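Local coordinates for protein virC2 (Agrobacterium tumefaciens, PDB 2RH3) that enhances T-DNA transfer and virulence, probably by binding DNA through the C-terminal ribbon-helix-helix domain that this chain represents, at residues Gly40-Glu43 / Asn44-Asp48; Ala110-Phe113 / Ala114-Ala118. One frame throughout, in Å; residues are numbered along the deposited sequence.

In the fold
Both contacts lie in the last turns of a helix: contact 1 closes helix 27-47 and contact 2 closes helix 97-118, with centres about 15 Å apart. Each is partly buried, with both buried and exposed residues. They meet where the two helices pack, Met45 CE lying 3.5 Å from Cys111 SG. Their chemistry differs. In contact 1 the inner flank is apolar, a phenylalanine with methionine and leucine, and its glutamate, Glu43, pairs with Arg75 of strand 71-76. In contact 2 two phenylalanine rings flank a buried carboxylate that reaches the start of helix 16-21, while the exposed arginine and lysine lie away from it.

Contact 1 of 2, residues Gly40-Glu43 / Asn44-Asp48; sequences GDFE and NMLAD
Phe42 meets both Met45 and Leu46 on the inward flank of the last turns of helix 27-47. CG anti to the backbone N (chi1 -152°) carries the ring out so that its CD1-CE1 side meets Met45 and its CE2 meets Leu46. Met45 crosses it at about a right angle, its thioether turning back at chi3 so that SD comes to 4.0 Å from Phe42 CD1 and the terminal CE to 4.1 Å from Phe42 CE1. This is a Met-aromatic contact of oblique kind, the sulfur 59° off the ring normal. Leu46 touches the ring with one branch, CD2, 4.0 Å from Phe42 CE2. In the backbone, Leu46 N bonds to Phe42 O at 2.9 Å; Met45 N makes a weaker second bond to the same oxygen. Ala47 N bonds to Glu43 O at 3.2 Å. In this ribbon-helix-helix domain the apolar flank faces two other helices: Phe42 packs on Leu104, Ala107 and Ala108 of helix 97-118, and Leu46 on Leu81 and Ala85 of helix 79-89. The rest of the turn is looser. Asn44 is exposed; its ND2 comes only to 3.7 Å from Gly40 O, and its backbone N bonds weakly to Asp41 O. Glu43 extends its chain beyond CG, and OE1 pairs in a salt bridge with Arg75 of strand 71-76. Ala47 and Asp48 are exposed too, and Asp48 OD1 is hydrogen-bonded to Ser50 OG.

Contact 2 of 2, residues Ala110-Phe113 / Ala114-Ala118; sequences ACFF and AREKA
Phe113 CD1 meets Glu116 OE1 at 3.5 Å near the C-terminal end of helix 97-118. The same oxygen lies 3.5 Å from Phe112 CE2, at the edge of each ring and near its plane. Edge hydrogens of both rings therefore face a carboxylate oxygen. Phe113 and Glu116 run side by side in the same direction, with ring and carboxylate planes 57° apart, whereas Phe112 meets the glutamate at a slant. Ala114, the third residue largely covered here, bonds through N to Ala110 O, and its CB rests 3.4 Å from that same oxygen; the methyl also touches Pro55. The carboxylate is buried but well supplied with partners, OE1 bonding to Ser15 OG and OE2 to Ile17 N. In the ribbon-helix-helix domain it thus links helix 97-118 to Ser15, just before helix 16-21, and to Ile17 in its first turn, and the Phe113 and Tyr58 rings meet edge-to-face. In the backbone, Glu116 N reaches Phe112 O at 3.0 Å (N-H...O 162°), and Lys117 N reaches Phe113 O at 3.1 Å. On another flank Arg115, extended as far as CD and bent at chi3 (-54°), brings NH2 to 3.9 Å from Cys111 SG, which lies oblique to the guanidinium. Arg115 and Lys117 are both exposed.

Contact 1 of 2, residues Gly40-Glu43 / Asn44-Asp48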
loop_
_atom_site.group_PDB
_atom_site.type_symbol
_atom_site.label_atom_id
_atom_site.label_comp_id
_atom_site.label_asym_id
_atom_site.label_seq_id
_atom_site.Cartn_x
_atom_site.Cartn_y
_atom_site.Cartn_z
ATOM N N GLY A 40 4.334 4.743 6.702
ATOM C CA GLY A 40 5.046 5.038 7.940
ATOM C C GLY A 40 5.235 3.785 8.778
ATOM O O GLY A 40 6.343 3.502 9.241
ATOM N N ASP A 41 4.149 3.026 8.952
ATOM C CA ASP A 41 4.172 1.753 9.678
ATOM C C ASP A 41 5.124 0.771 8.987
ATOM O O ASP A 41 5.913 0.090 9.652
ATOM C CB ASP A 41 2.760 1.130 9.752
ATOM C CG ASP A 41 1.754 1.983 10.543
ATOM O OD1 ASP A 41 2.165 2.840 11.353
ATOM O OD2 ASP A 41 0.528 1.782 10.349
ATOM N N PHE A 42 5.062 0.739 7.656
ATOM C CA PHE A 42 5.802 -0.238 6.839
ATOM C C PHE A 42 7.306 -0.006 6.870
ATOM O O PHE A 42 8.072 -0.969 6.866
ATOM C CB PHE A 42 5.299 -0.245 5.393
ATOM C CG PHE A 42 5.483 -1.565 4.688
ATOM C CD1 PHE A 42 4.800 -2.701 5.121
ATOM C CD2 PHE A 42 6.323 -1.667 3.587
ATOM C CE1 PHE A 42 4.955 -3.930 4.468
ATOM C CE2 PHE A 42 6.495 -2.885 2.926
ATOM C CZ PHE A 42 5.801 -4.020 3.368
ATOM N N GLU A 43 7.709 1.267 6.909
ATOM C CA GLU A 43 9.128 1.663 7.005
ATOM C C GLU A 43 9.812 0.992 8.179
ATOM O O GLU A 43 10.960 0.531 8.064
ATOM C CB GLU A 43 9.252 3.172 7.204
ATOM C CG GLU A 43 9.442 3.993 5.957
ATOM C CD GLU A 43 9.744 5.446 6.284
ATOM O OE1 GLU A 43 8.921 6.092 6.973
ATOM O OE2 GLU A 43 10.804 5.944 5.855
ATOM N N ASN A 44 9.116 0.962 9.318
ATOM C CA ASN A 44 9.654 0.355 10.530
ATOM C C ASN A 44 9.773 -1.163 10.415
ATOM O O ASN A 44 10.606 -1.778 11.086
ATOM C CB ASN A 44 8.831 0.758 11.759
ATOM C CG ASN A 44 8.858 2.261 12.021
ATOM O OD1 ASN A 44 9.838 2.947 11.716
ATOM N ND2 ASN A 44 7.778 2.775 12.592
ATOM N N MET A 45 8.953 -1.750 9.543
ATOM C CA MET A 45 9.000 -3.188 9.242
ATOM C C MET A 45 10.085 -3.539 8.221
ATOM O O MET A 45 10.564 -4.674 8.184
ATOM C CB MET A 45 7.645 -3.670 8.722
ATOM C CG MET A 45 6.531 -3.556 9.744
ATOM S SD MET A 45 4.892 -3.717 9.037
ATOM C CE MET A 45 4.969 -5.343 8.311
ATOM N N LEU A 46 10.445 -2.571 7.382
ATOM C CA LEU A 46 11.539 -2.750 6.439
ATOM C C LEU A 46 12.836 -2.840 7.218
ATOM O O LEU A 46 13.683 -3.697 6.946
ATOM C CB LEU A 46 11.592 -1.594 5.440
ATOM C CG LEU A 46 10.440 -1.556 4.430
ATOM C CD1 LEU A 46 10.425 -0.244 3.656
ATOM C CD2 LEU A 46 10.498 -2.740 3.471
ATOM N N ALA A 47 12.956 -1.969 8.220
ATOM C CA ALA A 47 14.173 -1.844 9.014
ATOM C C ALA A 47 14.610 -3.147 9.683
ATOM O O ALA A 47 15.810 -3.392 9.835
ATOM C CB ALA A 47 14.007 -0.740 10.048
ATOM N N ASP A 48 13.643 -3.984 10.065
ATOM C CA ASP A 48 13.946 -5.233 10.771
ATOM C C ASP A 48 13.618 -6.523 10.008
ATOM O O ASP A 48 13.714 -7.619 10.567
ATOM C CB ASP A 48 13.257 -5.239 12.145
ATOM C CG ASP A 48 11.737 -5.333 12.050
ATOM O OD1 ASP A 48 11.195 -5.461 10.933
ATOM O OD2 ASP A 48 11.074 -5.284 13.110
#

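Contact 2 of 2, residues Ala110-Phe113 / Ala114-Ala118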
loop_
_atom_site.group_PDB
_atom_site.type_symbol
_atom_site.label_atom_id
_atom_site.label_comp_id
_atom_site.label_asym_id
_atom_site.label_seq_id
_atom_site.Cartn_x
_atom_site.Cartn_y
_atom_site.Cartn_z
ATOM N N ALA A 110 -1.891 -3.596 2.168
ATOM C CA ALA A 110 -2.334 -4.925 2.532
ATOM C C ALA A 110 -2.096 -5.178 4.027
ATOM O O ALA A 110 -2.933 -5.762 4.690
ATOM C CB ALA A 110 -1.623 -5.967 1.680
ATOM N N CYS A 111 -0.949 -4.711 4.517
ATOM C CA CYS A 111 -0.558 -4.801 5.923
ATOM C C CYS A 111 -1.475 -3.975 6.845
ATOM O O CYS A 111 -1.886 -4.441 7.910
ATOM C CB CYS A 111 0.902 -4.354 6.070
ATOM S SG CYS A 111 1.620 -4.638 7.683
ATOM N N PHE A 112 -1.792 -2.755 6.416
ATOM C CA PHE A 112 -2.675 -1.850 7.148
ATOM C C PHE A 112 -4.073 -2.480 7.250
ATOM O O PHE A 112 -4.682 -2.514 8.328
ATOM C CB PHE A 112 -2.752 -0.502 6.398
ATOM C CG PHE A 112 -3.591 0.522 7.094
ATOM C CD1 PHE A 112 -3.000 1.479 7.918
ATOM C CD2 PHE A 112 -4.972 0.539 6.923
ATOM C CE1 PHE A 112 -3.789 2.437 8.582
ATOM C CE2 PHE A 112 -5.759 1.477 7.585
ATOM C CZ PHE A 112 -5.166 2.431 8.402
ATOM N N PHE A 113 -4.577 -2.991 6.123
ATOM C CA PHE A 113 -5.902 -3.596 6.087
ATOM C C PHE A 113 -5.979 -4.882 6.928
ATOM O O PHE A 113 -6.981 -5.114 7.588
ATOM C CB PHE A 113 -6.369 -3.876 4.662
ATOM C CG PHE A 113 -6.431 -2.657 3.763
ATOM C CD1 PHE A 113 -6.817 -1.387 4.253
ATOM C CD2 PHE A 113 -6.145 -2.792 2.405
ATOM C CE1 PHE A 113 -6.872 -0.273 3.397
ATOM C CE2 PHE A 113 -6.216 -1.693 1.546
ATOM C CZ PHE A 113 -6.572 -0.431 2.048
ATOM N N ALA A 114 -4.923 -5.701 6.899
ATOM C CA ALA A 114 -4.900 -6.928 7.712
ATOM C C ALA A 114 -4.882 -6.593 9.204
ATOM O O ALA A 114 -5.500 -7.290 10.022
ATOM C CB ALA A 114 -3.706 -7.814 7.337
ATOM N N ARG A 115 -4.188 -5.506 9.548
ATOM C CA ARG A 115 -4.091 -5.055 10.940
ATOM C C ARG A 115 -5.468 -4.590 11.405
ATOM O O ARG A 115 -5.897 -4.912 12.511
ATOM C CB ARG A 115 -3.054 -3.937 11.079
ATOM C CG ARG A 115 -2.703 -3.594 12.547
ATOM C CD ARG A 115 -1.617 -2.499 12.641
ATOM N NE ARG A 115 -0.395 -2.805 11.884
ATOM C CZ ARG A 115 0.603 -3.589 12.310
ATOM N NH1 ARG A 115 0.555 -4.177 13.503
ATOM N NH2 ARG A 115 1.660 -3.785 11.533
ATOM N N GLU A 116 -6.162 -3.853 10.538
ATOM C CA GLU A 116 -7.551 -3.453 10.801
ATOM C C GLU A 116 -8.424 -4.659 11.134
ATOM O O GLU A 116 -9.114 -4.680 12.141
ATOM C CB GLU A 116 -8.152 -2.792 9.571
ATOM C CG GLU A 116 -8.069 -1.312 9.500
ATOM C CD GLU A 116 -8.971 -0.776 8.390
ATOM O OE1 GLU A 116 -8.505 -0.725 7.240
ATOM O OE2 GLU A 116 -10.139 -0.414 8.680
ATOM N N LYS A 117 -8.389 -5.661 10.264
ATOM C CA LYS A 117 -9.205 -6.862 10.411
ATOM C C LYS A 117 -8.886 -7.583 11.725
ATOM O O LYS A 117 -9.793 -7.950 12.471
ATOM C CB LYS A 117 -8.986 -7.782 9.210
ATOM C CG LYS A 117 -10.000 -8.902 9.074
ATOM C CD LYS A 117 -9.738 -9.713 7.813
ATOM C CE LYS A 117 -10.779 -10.811 7.597
ATOM N NZ LYS A 117 -10.498 -12.046 8.381
ATOM N N ALA A 118 -7.593 -7.749 12.005
ATOM C CA ALA A 118 -7.106 -8.451 13.198
ATOM C C ALA A 118 -7.415 -7.730 14.513
ATOM O O ALA A 118 -7.441 -8.356 15.576
ATOM C CB ALA A 118 -5.609 -8.699 13.074
#